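Local coordinates for haloalkane dehalogenase (Mycobacterium rhodesiae, PDB 4MJ3), which catalyses the hydrolytic cleavage of carbon–halogen bonds in haloalkanes, releasing an alcohol and a halide ion, at residues A160-A163 against W164-F167; Y60-R63 against W64-P67. One frame throughout, in Å; residues are numbered along the deposited sequence.

Interaction 1 of 2, residues A160-A163 against W164-F167; sequences AFLA and WQKF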
ATOM      1  N   ALA A 160      15.426   3.573  11.964  1.00 13.69           N
ATOM      2  CA  ALA A 160      15.401   3.420  10.506  1.00 13.92           C
ATOM      3  C   ALA A 160      14.268   4.252   9.902  1.00 14.15           C
ATOM      4  O   ALA A 160      14.469   4.987   8.929  1.00 11.99           O
ATOM      5  CB  ALA A 160      15.253   1.969  10.143  1.00 15.61           C
ATOM      6  N   PHE A 161      13.083   4.178  10.506  1.00 12.29           N
ATOM      7  CA  PHE A 161      12.007   5.051  10.055  1.00 12.22           C
ATOM      8  C   PHE A 161      12.370   6.525  10.193  1.00 12.81           C
ATOM      9  O   PHE A 161      12.145   7.315   9.267  1.00 14.95           O
ATOM     10  CB  PHE A 161      10.681   4.806  10.779  1.00 12.35           C
ATOM     11  CG  PHE A 161       9.661   5.832  10.405  1.00 12.96           C
ATOM     12  CD1 PHE A 161       9.010   5.762   9.184  1.00 15.89           C
ATOM     13  CD2 PHE A 161       9.442   6.935  11.211  1.00 13.29           C
ATOM     14  CE1 PHE A 161       8.129   6.758   8.788  1.00 15.77           C
ATOM     15  CE2 PHE A 161       8.548   7.934  10.816  1.00 14.82           C
ATOM     16  CZ  PHE A 161       7.899   7.834   9.615  1.00 14.09           C
ATOM     17  N   LEU A 162      12.935   6.933  11.337  1.00 11.95           N
ATOM     18  CA  LEU A 162      13.274   8.346  11.521  1.00 11.97           C
ATOM     19  C   LEU A 162      14.276   8.881  10.493  1.00 13.00           C
ATOM     20  O   LEU A 162      14.198  10.042  10.057  1.00 13.48           O
ATOM     21  CB  LEU A 162      13.783   8.604  12.951  1.00 14.96           C
ATOM     22  CG  LEU A 162      12.704   8.407  14.030  1.00 17.95           C
ATOM     23  CD1 LEU A 162      13.321   8.511  15.412  1.00 20.40           C
ATOM     24  CD2 LEU A 162      11.582   9.428  13.871  1.00 18.24           C
ATOM     25  N   ALA A 163      15.213   8.040  10.078  1.00 14.24           N
ATOM     26  CA  ALA A 163      16.197   8.448   9.062  1.00 13.02           C
ATOM     27  C   ALA A 163      15.507   8.670   7.717  1.00 11.84           C
ATOM     28  O   ALA A 163      15.796   9.641   7.000  1.00 13.43           O
ATOM     29  CB  ALA A 163      17.272   7.389   8.930  1.00 15.64           C
ATOM     30  N   TRP A 164      14.591   7.774   7.381  1.00 10.33           N
ATOM     31  CA  TRP A 164      13.773   7.932   6.164  1.00 10.66           C
ATOM     32  C   TRP A 164      12.933   9.209   6.270  1.00 11.28           C
ATOM     33  O   TRP A 164      12.906  10.037   5.346  1.00 11.17           O
ATOM     34  CB  TRP A 164      12.895   6.697   5.887  1.00 10.70           C
ATOM     35  CG  TRP A 164      11.642   7.049   5.139  1.00  9.49           C
ATOM     36  CD1 TRP A 164      10.372   7.039   5.641  1.00 10.68           C
ATOM     37  CD2 TRP A 164      11.547   7.603   3.829  1.00 10.38           C
ATOM     38  NE1 TRP A 164       9.486   7.462   4.693  1.00 10.81           N
ATOM     39  CE2 TRP A 164      10.184   7.844   3.580  1.00 10.01           C
ATOM     40  CE3 TRP A 164      12.480   7.882   2.807  1.00  9.95           C
ATOM     41  CZ2 TRP A 164       9.734   8.385   2.379  1.00  9.49           C
ATOM     42  CZ3 TRP A 164      12.026   8.417   1.625  1.00 10.96           C
ATOM     43  CH2 TRP A 164      10.671   8.652   1.414  1.00 10.81           C
ATOM     44  N   GLN A 165      12.268   9.397   7.406  1.00 11.66           N
ATOM     45  CA  GLN A 165      11.414  10.565   7.571  1.00 11.72           C
ATOM     46  C   GLN A 165      12.196  11.861   7.340  1.00 11.92           C
ATOM     47  O   GLN A 165      11.768  12.745   6.573  1.00 12.54           O
ATOM     48  CB  GLN A 165      10.764  10.567   8.967  1.00 14.31           C
ATOM     49  CG  GLN A 165       9.682  11.622   9.104  1.00 12.90           C
ATOM     50  CD  GLN A 165       9.193  11.750  10.527  1.00 16.79           C
ATOM     51  OE1 GLN A 165       9.981  12.020  11.438  1.00 16.29           O
ATOM     52  NE2 GLN A 165       7.897  11.571  10.729  1.00 15.82           N
ATOM     53  N   LYS A 166      13.341  11.990   7.994  1.00 11.31           N
ATOM     54  CA  LYS A 166      14.204  13.164   7.843  1.00 12.57           C
ATOM     55  C   LYS A 166      14.629  13.384   6.385  1.00 11.98           C
ATOM     56  O   LYS A 166      14.506  14.494   5.849  1.00 11.05           O
ATOM     57  CB  LYS A 166      15.418  13.038   8.772  1.00 15.38           C
ATOM     58  CG  LYS A 166      16.329  14.253   8.806  1.00 19.84           C
ATOM     59  CD  LYS A 166      17.466  14.001   9.782  1.00 24.89           C
ATOM     60  CE  LYS A 166      18.375  15.189   9.947  1.00 27.73           C
ATOM     61  NZ  LYS A 166      19.358  15.208   8.840  1.00 33.40           N
ATOM     62  N   PHE A 167      15.095  12.327   5.722  1.00 12.14           N
ATOM     63  CA  PHE A 167      15.471  12.424   4.301  1.00 11.73           C
ATOM     64  C   PHE A 167      14.306  12.932   3.458  1.00 11.98           C
ATOM     65  O   PHE A 167      14.478  13.816   2.583  1.00 12.12           O
ATOM     66  CB  PHE A 167      15.961  11.084   3.777  1.00 11.52           C
ATOM     67  CG  PHE A 167      16.162  11.069   2.292  1.00 11.99           C
ATOM     68  CD1 PHE A 167      17.331  11.564   1.730  1.00 13.98           C
ATOM     69  CD2 PHE A 167      15.151  10.642   1.457  1.00 12.39           C
ATOM     70  CE1 PHE A 167      17.499  11.587   0.359  1.00 13.48           C
ATOM     71  CE2 PHE A 167      15.320  10.655   0.079  1.00 12.19           C
ATOM     72  CZ  PHE A 167      16.488  11.155  -0.461  1.00 12.71           C
TER
HETATM   73  O   HOH W   1      12.748  12.137  11.508  1.00 23.02           O
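Phe161, Trp164 and Gln165 meet along one side of helix 159-170, at the i/i+3 and i/i+4 spacing that places residues on neighbouring turns. The Phe161 and Trp164 rings meet obliquely, planes 68° apart, and Phe161 CE1 comes to Trp164 CD1 at 3.9 Å, lying in the indole plane at its edge. Trp164 CG swings to the far side from its backbone N (chi1 152°), bringing the five-membered ring close to the phenyl group. The Gln165 amide, its plane 65° from the ring, reaches the CE2-CZ edge of Phe161, with Gln165 NE2 3.7 Å from Phe161 CE2; NE2 also donates a hydrogen bond to Pro213 O. The amide oxygen is used separately: a water donates to both Gln165 OE1 (2.8 Å) and Leu162 O (2.9 Å), so one end of the amide is met by water and the other by protein. Along the backbone, Gln165 N donates to Phe161 O at 2.8 Å, and Lys166 N to Leu162 O at 3.0 Å. Apolar rings suit the side turned to Val216 and Ile179, while Lys166 extends outward to Glu170. This is regular alpha-helical packing, in what is probably the first helix of the cap domain of a haloalkane dehalogenase.

Interaction 2 of 2, residues Y60-R63 against W64-P67; sequences YLYR and WMIP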
ATOM      1  N   TYR A  60       2.232   0.090 -10.108  1.00  9.80           N
ATOM      2  CA  TYR A  60       3.383  -0.423 -10.839  1.00 10.02           C
ATOM      3  C   TYR A  60       4.223  -1.391 -10.008  1.00 11.26           C
ATOM      4  O   TYR A  60       4.776  -2.357 -10.545  1.00 10.74           O
ATOM      5  CB  TYR A  60       4.254   0.713 -11.361  1.00 10.12           C
ATOM      6  CG  TYR A  60       5.255   0.300 -12.390  1.00 12.63           C
ATOM      7  CD1 TYR A  60       4.845   0.055 -13.689  1.00 13.22           C
ATOM      8  CD2 TYR A  60       6.609   0.143 -12.083  1.00 12.75           C
ATOM      9  CE1 TYR A  60       5.748  -0.310 -14.670  1.00 14.33           C
ATOM     10  CE2 TYR A  60       7.519  -0.221 -13.059  1.00 14.17           C
ATOM     11  CZ  TYR A  60       7.083  -0.466 -14.346  1.00 14.75           C
ATOM     12  OH  TYR A  60       7.955  -0.836 -15.343  1.00 17.97           O
ATOM     13  N   LEU A  61       4.308  -1.127  -8.705  1.00  9.42           N
ATOM     14  CA  LEU A  61       5.017  -1.994  -7.753  1.00 10.24           C
ATOM     15  C   LEU A  61       4.541  -3.448  -7.743  1.00 10.84           C
ATOM     16  O   LEU A  61       5.313  -4.347  -7.419  1.00 12.02           O
ATOM     17  CB  LEU A  61       4.885  -1.389  -6.344  1.00  9.33           C
ATOM     18  CG  LEU A  61       5.545  -2.105  -5.166  1.00  9.82           C
ATOM     19  CD1 LEU A  61       7.044  -2.248  -5.398  1.00 11.43           C
ATOM     20  CD2 LEU A  61       5.254  -1.313  -3.897  1.00  9.85           C
ATOM     21  N   TYR A  62       3.268  -3.672  -8.101  1.00 10.65           N
ATOM     22  CA  TYR A  62       2.655  -4.992  -8.071  1.00  9.75           C
ATOM     23  C   TYR A  62       2.735  -5.721  -9.422  1.00 10.37           C
ATOM     24  O   TYR A  62       2.174  -6.817  -9.567  1.00 12.81           O
ATOM     25  CB  TYR A  62       1.214  -4.896  -7.578  1.00  9.86           C
ATOM     26  CG  TYR A  62       1.174  -4.716  -6.096  1.00  9.81           C
ATOM     27  CD1 TYR A  62       1.525  -5.747  -5.254  1.00 11.91           C
ATOM     28  CD2 TYR A  62       0.844  -3.482  -5.531  1.00  9.45           C
ATOM     29  CE1 TYR A  62       1.524  -5.587  -3.884  1.00 12.04           C
ATOM     30  CE2 TYR A  62       0.817  -3.319  -4.161  1.00 10.31           C
ATOM     31  CZ  TYR A  62       1.190  -4.369  -3.338  1.00 10.70           C
ATOM     32  OH  TYR A  62       1.187  -4.246  -1.949  1.00 13.28           O
ATOM     33  N   ARG A  63       3.469  -5.160 -10.382  1.00 11.23           N
ATOM     34  CA  ARG A  63       3.466  -5.724 -11.736  1.00 12.32           C
ATOM     35  C   ARG A  63       3.988  -7.154 -11.847  1.00 13.03           C
ATOM     36  O   ARG A  63       3.558  -7.889 -12.737  1.00 17.78           O
ATOM     37  CB  ARG A  63       4.221  -4.823 -12.720  1.00 13.20           C
ATOM     38  CG  ARG A  63       5.740  -4.850 -12.583  1.00 13.09           C
ATOM     39  CD  ARG A  63       6.356  -3.615 -13.226  1.00 13.59           C
ATOM     40  NE  ARG A  63       7.807  -3.582 -13.069  1.00 12.76           N
ATOM     41  CZ  ARG A  63       8.447  -3.249 -11.958  1.00 14.43           C
ATOM     42  NH1 ARG A  63       7.771  -2.927 -10.848  1.00 12.81           N
ATOM     43  NH2 ARG A  63       9.771  -3.256 -11.938  1.00 15.36           N
ATOM     44  N   TRP A  64       4.920  -7.552 -10.991  1.00 14.23           N
ATOM     45  CA  TRP A  64       5.408  -8.932 -11.021  1.00 15.05           C
ATOM     46  C   TRP A  64       4.455  -9.926 -10.339  1.00 15.87           C
ATOM     47  O   TRP A  64       4.492 -11.123 -10.629  1.00 15.62           O
ATOM     48  CB  TRP A  64       6.800  -9.048 -10.388  1.00 17.24           C
ATOM     49  CG  TRP A  64       7.810  -8.089 -10.891  1.00 17.55           C
ATOM     50  CD1 TRP A  64       8.469  -7.148 -10.163  1.00 17.89           C
ATOM     51  CD2 TRP A  64       8.298  -7.973 -12.230  1.00 17.77           C
ATOM     52  NE1 TRP A  64       9.338  -6.442 -10.964  1.00 22.46           N
ATOM     53  CE2 TRP A  64       9.260  -6.941 -12.235  1.00 17.57           C
ATOM     54  CE3 TRP A  64       8.023  -8.647 -13.423  1.00 19.45           C
ATOM     55  CZ2 TRP A  64       9.942  -6.549 -13.397  1.00 23.28           C
ATOM     56  CZ3 TRP A  64       8.709  -8.252 -14.590  1.00 22.52           C
ATOM     57  CH2 TRP A  64       9.650  -7.216 -14.557  1.00 20.37           C
HETATM   58  N   MSE A  65       3.610  -9.436  -9.439  1.00 12.84           N
HETATM   59  CA  MSE A  65       2.686 -10.273  -8.665  1.00 12.89           C
HETATM   60  C   MSE A  65       1.401 -10.539  -9.407  1.00 14.94           C
HETATM   61  O   MSE A  65       0.851 -11.636  -9.323  1.00 15.02           O
HETATM   62  CB  MSE A  65       2.374  -9.575  -7.338  1.00 14.16           C
HETATM   63  CG  MSE A  65       3.641  -9.595  -6.520  1.00 14.03           C
HETATM   64 SE   MSE A  65       3.298  -8.880  -4.710  1.00 18.33          SE
HETATM   65  CE  MSE A  65       1.958 -10.106  -4.023  1.00 16.45           C
ATOM     66  N   ILE A  66       0.917  -9.550 -10.158  1.00 13.30           N
ATOM     67  CA  ILE A  66      -0.368  -9.678 -10.824  1.00 14.08           C
ATOM     68  C   ILE A  66      -0.482 -10.925 -11.739  1.00 15.47           C
ATOM     69  O   ILE A  66      -1.458 -11.660 -11.615  1.00 16.00           O
ATOM     70  CB  ILE A  66      -0.763  -8.367 -11.550  1.00 14.15           C
ATOM     71  CG1 ILE A  66      -1.075  -7.283 -10.519  1.00 13.89           C
ATOM     72  CG2 ILE A  66      -1.961  -8.598 -12.458  1.00 14.42           C
ATOM     73  CD1 ILE A  66      -1.055  -5.877 -11.065  1.00 15.23           C
ATOM     74  N   PRO A  67       0.498 -11.182 -12.636  1.00 15.59           N
ATOM     75  CA  PRO A  67       0.363 -12.349 -13.502  1.00 17.26           C
ATOM     76  C   PRO A  67       0.300 -13.685 -12.764  1.00 17.58           C
ATOM     77  O   PRO A  67      -0.399 -14.582 -13.198  1.00 19.00           O
ATOM     78  CB  PRO A  67       1.607 -12.276 -14.394  1.00 18.26           C
ATOM     79  CG  PRO A  67       1.986 -10.836 -14.399  1.00 17.58           C
ATOM     80  CD  PRO A  67       1.681 -10.378 -13.006  1.00 15.99           C
TER
HETATM   81  O   HOH W   2       5.628  -6.952  -8.248  1.00 16.12           O
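Arg63 CG sits between its backbone N and carbonyl carbon (chi1 74°), and Trp64 CG lies beside its own N (chi1 -51°), so that two consecutive side chains run alongside each other. Arg63 CG stands over the centre of the Trp64 five-membered ring, 4.0 Å from its centroid, in a CH-pi contact. Further out the guanidinium, its plane 46° from the indole, has Trp64 NE1 over one face and Tyr60 CE2 over the other. Arg63 NH1 donates to Tyr60 O at 3.1 Å and also forms a salt bridge with Glu284; two aromatic flanks and two anchors should restrict this buried charge. Residues 60-67 lead from a 3-10 turn into helix 66-71, which follows strand 48-52 as the first helix after it in the alpha/beta-hydrolase fold. Tyr62 O spans the join, accepting from Met65 N at 3.0 Å and from Ile66 N at 3.1 Å. Proline, lacking an N-H, fits the first turn of a helix: Pro67 CD merely lies 3.1 Å from Arg63 O. The selenium of Met65, a selenomethionine, approaches the edge of the Tyr62 ring, 3.6 Å from Tyr62 CD1, in a Met-aromatic contact, while the Tyr62 hydroxyl is hydrogen-bonded to Leu52 O.

In the fold
Interactions 1 and 2 belong to one chain but lie well apart: their centres are 27 Å apart, their nearest atoms about 12 Å apart, and they do not touch. Interaction 2 comes first in sequence and is largely buried, packing on strand 48-52 and helix 282-300 of the alpha/beta core and on helix 190-197, probably part of the cap; interaction 1 is a surface contact, 18 Å from the centre of the chain, on a helix after strand 140-145. The two are connected indirectly. In this family the loop after strand 48-52, which leads to residues 60-67, borders the active site beneath the cap, and Trp164 of interaction 1 touches Glu55 in that same loop.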